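Polysaccharide biosynthesis protein CapD (Bacillus thuringiensis HD-771, PDB 6BWC) probably acts as an NADP-dependent short-chain dehydrogenase-type dehydratase that modifies UDP-N-acetylglucosamine on the pathway to CMP-pseudaminic acid. Local coordinates at residues F46-Q49 with E50-D54; F107-Q110 with N111-A115. The protein carries 2 engineered substitutions. All coordinates share one frame; numbering follows the deposited sequence.

Interaction 1. Residues F46-Q49 with E50-D54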
ATOM      1  N   PHE C  46      17.363  -7.137  23.645  1.00 21.40           N
ATOM      2  CA  PHE C  46      17.941  -6.645  24.905  1.00 21.41           C
ATOM      3  C   PHE C  46      18.599  -7.769  25.707  1.00 21.84           C
ATOM      4  O   PHE C  46      19.713  -7.607  26.174  1.00 22.40           O
ATOM      5  CB  PHE C  46      16.877  -5.909  25.743  1.00 21.29           C
ATOM      6  CG  PHE C  46      17.354  -5.471  27.114  1.00 21.12           C
ATOM      7  CD1 PHE C  46      18.276  -4.434  27.251  1.00 20.80           C
ATOM      8  CD2 PHE C  46      16.868  -6.095  28.270  1.00 21.02           C
ATOM      9  CE1 PHE C  46      18.711  -4.031  28.508  1.00 20.50           C
ATOM     10  CE2 PHE C  46      17.303  -5.701  29.526  1.00 21.08           C
ATOM     11  CZ  PHE C  46      18.222  -4.665  29.644  1.00 20.96           C
ATOM     12  N   LEU C  47      17.929  -8.909  25.849  1.00 22.98           N
ATOM     13  CA  LEU C  47      18.536 -10.052  26.534  1.00 24.41           C
ATOM     14  C   LEU C  47      19.826 -10.520  25.852  1.00 24.60           C
ATOM     15  O   LEU C  47      20.850 -10.641  26.516  1.00 24.42           O
ATOM     16  CB  LEU C  47      17.552 -11.210  26.635  1.00 25.20           C
ATOM     17  CG  LEU C  47      16.385 -11.000  27.605  1.00 26.14           C
ATOM     18  CD1 LEU C  47      15.439 -12.193  27.505  1.00 26.55           C
ATOM     19  CD2 LEU C  47      16.856 -10.798  29.046  1.00 26.15           C
ATOM     20  N   LEU C  48      19.756 -10.743  24.535  1.00 25.02           N
ATOM     21  CA  LEU C  48      20.898 -11.150  23.703  1.00 24.61           C
ATOM     22  C   LEU C  48      22.032 -10.166  23.815  1.00 24.41           C
ATOM     23  O   LEU C  48      23.147 -10.548  24.139  1.00 24.69           O
ATOM     24  CB  LEU C  48      20.488 -11.282  22.228  1.00 25.30           C
ATOM     25  CG  LEU C  48      21.504 -11.762  21.163  1.00 25.35           C
ATOM     26  CD1 LEU C  48      22.115 -13.110  21.507  1.00 24.92           C
ATOM     27  CD2 LEU C  48      20.825 -11.848  19.796  1.00 24.98           C
ATOM     28  N   GLN C  49      21.739  -8.901  23.554  1.00 24.67           N
ATOM     29  CA  GLN C  49      22.687  -7.808  23.808  1.00 26.19           C
ATOM     30  C   GLN C  49      23.464  -8.020  25.137  1.00 26.05           C
ATOM     31  O   GLN C  49      24.692  -8.039  25.177  1.00 24.14           O
ATOM     32  CB  GLN C  49      21.925  -6.467  23.867  1.00 27.75           C
ATOM     33  CG  GLN C  49      22.648  -5.261  23.280  1.00 29.52           C
ATOM     34  CD  GLN C  49      21.709  -4.327  22.518  1.00 30.39           C
ATOM     35  OE1 GLN C  49      21.511  -3.180  22.899  1.00 30.38           O
ATOM     36  NE2 GLN C  49      21.119  -4.828  21.437  1.00 30.82           N
ATOM     37  N   GLU C  50      22.725  -8.223  26.216  1.00 27.34           N
ATOM     38  CA  GLU C  50      23.330  -8.355  27.537  1.00 29.52           C
ATOM     39  C   GLU C  50      24.116  -9.667  27.714  1.00 32.09           C
ATOM     40  O   GLU C  50      25.126  -9.725  28.422  1.00 34.29           O
ATOM     41  CB  GLU C  50      22.263  -8.223  28.620  1.00 28.41           C
ATOM     42  CG  GLU C  50      22.824  -7.680  29.914  1.00 28.22           C
ATOM     43  CD  GLU C  50      23.271  -6.237  29.829  1.00 26.99           C
ATOM     44  OE1 GLU C  50      22.797  -5.460  28.966  1.00 25.64           O
ATOM     45  OE2 GLU C  50      24.106  -5.880  30.666  1.00 27.85           O
ATOM     46  N   GLU C  51      23.655 -10.710  27.053  1.00 32.94           N
ATOM     47  CA  GLU C  51      24.324 -11.990  27.084  1.00 34.27           C
ATOM     48  C   GLU C  51      25.626 -11.958  26.283  1.00 35.59           C
ATOM     49  O   GLU C  51      26.519 -12.742  26.544  1.00 35.24           O
ATOM     50  CB  GLU C  51      23.365 -13.015  26.523  1.00 35.16           C
ATOM     51  CG  GLU C  51      23.728 -14.460  26.706  1.00 36.19           C
ATOM     52  CD  GLU C  51      22.723 -15.327  25.989  1.00 38.15           C
ATOM     53  OE1 GLU C  51      21.529 -14.920  25.912  1.00 35.81           O
ATOM     54  OE2 GLU C  51      23.140 -16.392  25.476  1.00 41.84           O
ATOM     55  N   PHE C  52      25.732 -11.051  25.314  1.00 38.03           N
ATOM     56  CA  PHE C  52      26.973 -10.841  24.557  1.00 40.42           C
ATOM     57  C   PHE C  52      27.660  -9.572  25.066  1.00 45.03           C
ATOM     58  O   PHE C  52      27.887  -8.638  24.310  1.00 45.61           O
ATOM     59  CB  PHE C  52      26.681 -10.789  23.036  1.00 38.76           C
ATOM     60  CG  PHE C  52      26.440 -12.145  22.425  1.00 36.25           C
ATOM     61  CD1 PHE C  52      25.328 -12.895  22.776  1.00 34.85           C
ATOM     62  CD2 PHE C  52      27.356 -12.697  21.543  1.00 35.82           C
ATOM     63  CE1 PHE C  52      25.123 -14.164  22.249  1.00 34.00           C
ATOM     64  CE2 PHE C  52      27.151 -13.962  21.005  1.00 35.00           C
ATOM     65  CZ  PHE C  52      26.030 -14.694  21.357  1.00 34.12           C
ATOM     66  N   ARG C  53      27.985  -9.552  26.361  1.00 53.32           N
ATOM     67  CA  ARG C  53      28.583  -8.365  27.014  1.00 57.99           C
ATOM     68  C   ARG C  53      29.881  -7.886  26.359  1.00 59.12           C
ATOM     69  O   ARG C  53      30.009  -6.701  26.028  1.00 58.74           O
ATOM     70  CB  ARG C  53      28.805  -8.565  28.534  1.00 64.78           C
ATOM     71  CG  ARG C  53      29.413  -9.897  29.032  1.00 69.73           C
ATOM     72  CD  ARG C  53      28.394 -10.785  29.770  1.00 73.92           C
ATOM     73  NE  ARG C  53      27.663 -10.032  30.806  1.00 78.66           N
ATOM     74  CZ  ARG C  53      26.454 -10.327  31.307  1.00 79.32           C
ATOM     75  NH1 ARG C  53      25.771 -11.405  30.906  1.00 78.79           N
ATOM     76  NH2 ARG C  53      25.915  -9.522  32.234  1.00 78.81           N
ATOM     77  N   ASP C  54      30.820  -8.814  26.158  1.00 60.73           N
ATOM     78  CA  ASP C  54      32.158  -8.504  25.616  1.00 62.13           C
ATOM     79  C   ASP C  54      32.442  -9.014  24.173  1.00 60.13           C
ATOM     80  O   ASP C  54      33.369  -8.533  23.518  1.00 54.32           O
ATOM     81  CB  ASP C  54      33.211  -9.008  26.603  1.00 60.84           C
ATOM     82  CG  ASP C  54      33.180  -8.238  27.931  1.00 62.07           C
ATOM     83  OD1 ASP C  54      32.087  -7.992  28.510  1.00 56.67           O
ATOM     84  OD2 ASP C  54      34.273  -7.871  28.395  1.00 65.69           O
TER

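Interaction 2. Residues F107-Q110 with N111-A115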
ATOM      1  N   PHE C 107       4.638 -14.129   2.590  1.00 15.78           N
ATOM      2  CA  PHE C 107       4.886 -12.748   2.133  1.00 16.41           C
ATOM      3  C   PHE C 107       6.252 -12.269   2.583  1.00 15.67           C
ATOM      4  O   PHE C 107       6.960 -11.608   1.820  1.00 15.68           O
ATOM      5  CB  PHE C 107       3.767 -11.760   2.566  1.00 17.80           C
ATOM      6  CG  PHE C 107       4.020 -10.288   2.180  1.00 19.48           C
ATOM      7  CD1 PHE C 107       4.274  -9.912   0.845  1.00 20.08           C
ATOM      8  CD2 PHE C 107       4.008  -9.266   3.157  1.00 20.47           C
ATOM      9  CE1 PHE C 107       4.508  -8.580   0.487  1.00 20.32           C
ATOM     10  CE2 PHE C 107       4.225  -7.924   2.798  1.00 20.80           C
ATOM     11  CZ  PHE C 107       4.468  -7.582   1.461  1.00 20.79           C
ATOM     12  N   GLY C 108       6.636 -12.639   3.801  1.00 15.43           N
ATOM     13  CA  GLY C 108       7.981 -12.341   4.327  1.00 15.11           C
ATOM     14  C   GLY C 108       9.129 -13.068   3.630  1.00 14.77           C
ATOM     15  O   GLY C 108      10.220 -12.482   3.451  1.00 14.93           O
ATOM     16  N   THR C 109       8.905 -14.329   3.241  1.00 13.63           N
ATOM     17  CA  THR C 109       9.899 -15.034   2.458  1.00 13.18           C
ATOM     18  C   THR C 109      10.075 -14.300   1.119  1.00 13.06           C
ATOM     19  O   THR C 109      11.205 -14.110   0.666  1.00 13.22           O
ATOM     20  CB  THR C 109       9.546 -16.525   2.241  1.00 13.19           C
ATOM     21  OG1 THR C 109       9.302 -17.161   3.497  1.00 13.19           O
ATOM     22  CG2 THR C 109      10.679 -17.280   1.531  1.00 13.06           C
ATOM     23  N   GLN C 110       8.990 -13.851   0.488  1.00 12.69           N
ATOM     24  CA  GLN C 110       9.167 -13.078  -0.757  1.00 12.63           C
ATOM     25  C   GLN C 110       9.937 -11.813  -0.576  1.00 12.44           C
ATOM     26  O   GLN C 110      10.780 -11.499  -1.401  1.00 12.77           O
ATOM     27  CB  GLN C 110       7.857 -12.710  -1.424  1.00 12.63           C
ATOM     28  CG  GLN C 110       7.413 -13.811  -2.342  1.00 12.78           C
ATOM     29  CD  GLN C 110       8.209 -13.864  -3.625  1.00 12.44           C
ATOM     30  OE1 GLN C 110       8.056 -12.985  -4.480  1.00 11.75           O
ATOM     31  NE2 GLN C 110       9.027 -14.927  -3.791  1.00 12.29           N
ATOM     32  N   ASN C 111       9.636 -11.076   0.484  1.00 12.25           N
ATOM     33  CA  ASN C 111      10.405  -9.884   0.783  1.00 12.41           C
ATOM     34  C   ASN C 111      11.909 -10.213   0.872  1.00 12.19           C
ATOM     35  O   ASN C 111      12.701  -9.514   0.252  1.00 12.42           O
ATOM     36  CB  ASN C 111       9.889  -9.168   2.046  1.00 12.58           C
ATOM     37  CG  ASN C 111       8.546  -8.482   1.832  1.00 12.67           C
ATOM     38  OD1 ASN C 111       8.191  -8.114   0.689  1.00 12.50           O
ATOM     39  ND2 ASN C 111       7.776  -8.306   2.940  1.00 12.49           N
ATOM     40  N   VAL C 112      12.287 -11.285   1.579  1.00 11.63           N
ATOM     41  CA  VAL C 112      13.685 -11.712   1.616  1.00 11.60           C
ATOM     42  C   VAL C 112      14.247 -11.908   0.188  1.00 11.91           C
ATOM     43  O   VAL C 112      15.267 -11.310  -0.186  1.00 11.61           O
ATOM     44  CB  VAL C 112      13.850 -12.992   2.472  1.00 11.52           C
ATOM     45  CG1 VAL C 112      15.193 -13.682   2.254  1.00 11.33           C
ATOM     46  CG2 VAL C 112      13.692 -12.645   3.937  1.00 11.70           C
ATOM     47  N   ILE C 113      13.557 -12.726  -0.599  1.00 12.20           N
ATOM     48  CA  ILE C 113      14.003 -13.099  -1.943  1.00 12.71           C
ATOM     49  C   ILE C 113      14.236 -11.869  -2.837  1.00 13.33           C
ATOM     50  O   ILE C 113      15.304 -11.710  -3.456  1.00 13.53           O
ATOM     51  CB  ILE C 113      12.986 -14.088  -2.583  1.00 12.72           C
ATOM     52  CG1 ILE C 113      13.095 -15.447  -1.861  1.00 12.84           C
ATOM     53  CG2 ILE C 113      13.239 -14.266  -4.086  1.00 12.52           C
ATOM     54  CD1 ILE C 113      11.943 -16.407  -2.062  1.00 12.78           C
ATOM     55  N   LYS C 114      13.219 -11.012  -2.875  1.00 13.81           N
ATOM     56  CA  LYS C 114      13.225  -9.762  -3.618  1.00 14.19           C
ATOM     57  C   LYS C 114      14.347  -8.812  -3.150  1.00 14.03           C
ATOM     58  O   LYS C 114      15.064  -8.232  -3.960  1.00 13.93           O
ATOM     59  CB  LYS C 114      11.860  -9.117  -3.408  1.00 15.13           C
ATOM     60  CG  LYS C 114      11.541  -7.924  -4.283  1.00 16.28           C
ATOM     61  CD  LYS C 114      10.232  -7.237  -3.838  1.00 17.14           C
ATOM     62  CE  LYS C 114      10.224  -5.719  -4.173  1.00 17.46           C
ATOM     63  NZ  LYS C 114       9.519  -4.878  -3.144  1.00 17.43           N
ATOM     64  N   ALA C 115      14.486  -8.671  -1.835  1.00 13.85           N
ATOM     65  CA  ALA C 115      15.498  -7.816  -1.223  1.00 13.90           C
ATOM     66  C   ALA C 115      16.929  -8.320  -1.435  1.00 14.67           C
ATOM     67  O   ALA C 115      17.877  -7.513  -1.563  1.00 14.80           O
ATOM     68  CB  ALA C 115      15.240  -7.693   0.269  1.00 13.66           C
TER

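Interaction 1. Residues F46-Q49 with E50-D54
Phe52 N is the polar atom gripped twice here: it donates to Leu48 O at 2.9 Å, almost head-on to the carbonyl oxygen, and weakly to Gln49 O at 3.2 Å, where the N-H is clearly bent. The pair marks the C-terminal end of helix 42-51, which links strands 34-39 and 59-63 in a beta-alpha-beta unit of the Rossmann-type fold. Phe52 is the first residue to leave helical backbone angles. The turns before it are closed by ordinary i to i+4 bonds, with Glu51 N 2.9 Å from Leu47 O and Glu50 N 3.1 Å from Phe46 O.

The apolar side of this helix end belongs to Leu48 and Phe52. With its CG anti to the backbone N (chi1 -177°), Leu48 brings its CD1 methyl obliquely to the CD1-CE1 side of the Phe52 ring, 3.3 Å from Phe52 CE1. With Phe52 CG beside its own N (chi1 -77°), the ring projects from the flank of the helix end, beside Leu48, and Phe52 CD1 comes to 3.5 Å from Leu48 O. Together the two side chains wedge against Tyr61 of strand 59-63, and against Leu24 and Leu28 of helix 18-29.

Another flank of the helix meets a second subunit. The Phe46 ring meets the ring of His90 of that subunit with the planes at about 45°, while Glu50 OE2 makes a weak hydrogen bond to its Gln186. Glu51, extended beyond CG, directs its carboxylate to Lys21 of the same chain in a long, weak ion pair. Glu50 instead folds at its second torsion, so that its other oxygen turns back along the helix, and OE1 rests obliquely to the Phe46 ring, 4.4 Å from Phe46 CE1.

Interaction 2. Residues F107-Q110 with N111-A115
Asn111 ND2 sits over one face of the Phe107 ring, one helical turn earlier, in the middle of the long helix 98-118, with the amide standing steeply to the ring (planes 70° apart). This nitrogen is 3.6 Å from Phe107 CE2 and displaced toward the rim. Asn111 CG sits beside its own backbone N (chi1 -71°), which carries the amide back along the helix to the phenylalanine. The ring is not the principal polar partner of ND2: that atom hydrogen-bonds to Ile66 O, so this buried amide is tied to a neighbouring part of the chain.

Four regular i to i+4 bonds pair the amides of Asn111 to Lys114 with the carbonyls of Phe107 to Gln110. Asn111 N reaches Phe107 O and Val112 N reaches Gly108 O, both at 3.0 Å; Ile113 N meets Thr109 O, and Lys114 N meets Gln110 O at 2.9 Å with a nearly straight N-H (174°).

Thr109 puts its two branches to different uses. OG1 bonds to the backbone oxygen of Asn105, a turn earlier, and to His84 NE2 on strand 81-84, whereas the methyl CG2 packs on Ile113 CD1 at 3.9 Å. Ile113 CD1 also touches Gln110 NE2.

The chemistry implies a helix whose buried Thr109 OG1 and Asn111 ND2 both have hydrogen-bond partners within the chain, and whose one charged side chain here, Lys114, reaches Tyr69 in a cation-pi contact and, in a long, weak ion pair, Asp70 of a neighbouring subunit.

In the fold
From the N terminus, the chain first passes through interaction 1, at the end of helix 42-51, and enters interaction 2 on helix 98-118 after passing through strands 59-63 and 81-84. Each contact lies within one unbroken stretch, so neither closes a long loop; they follow in series and neither nest nor cross. The centres of interactions 1 and 2 are about 28 Å apart, and the nearest atoms of the two about 17 Å. The first ties the helix before strand 59-63, at one margin of the main sheet, to helix 18-29 and a second subunit. The second joins helices 69-75 and 138-156 with strand 123-129, deeper in the same Rossmann-type fold.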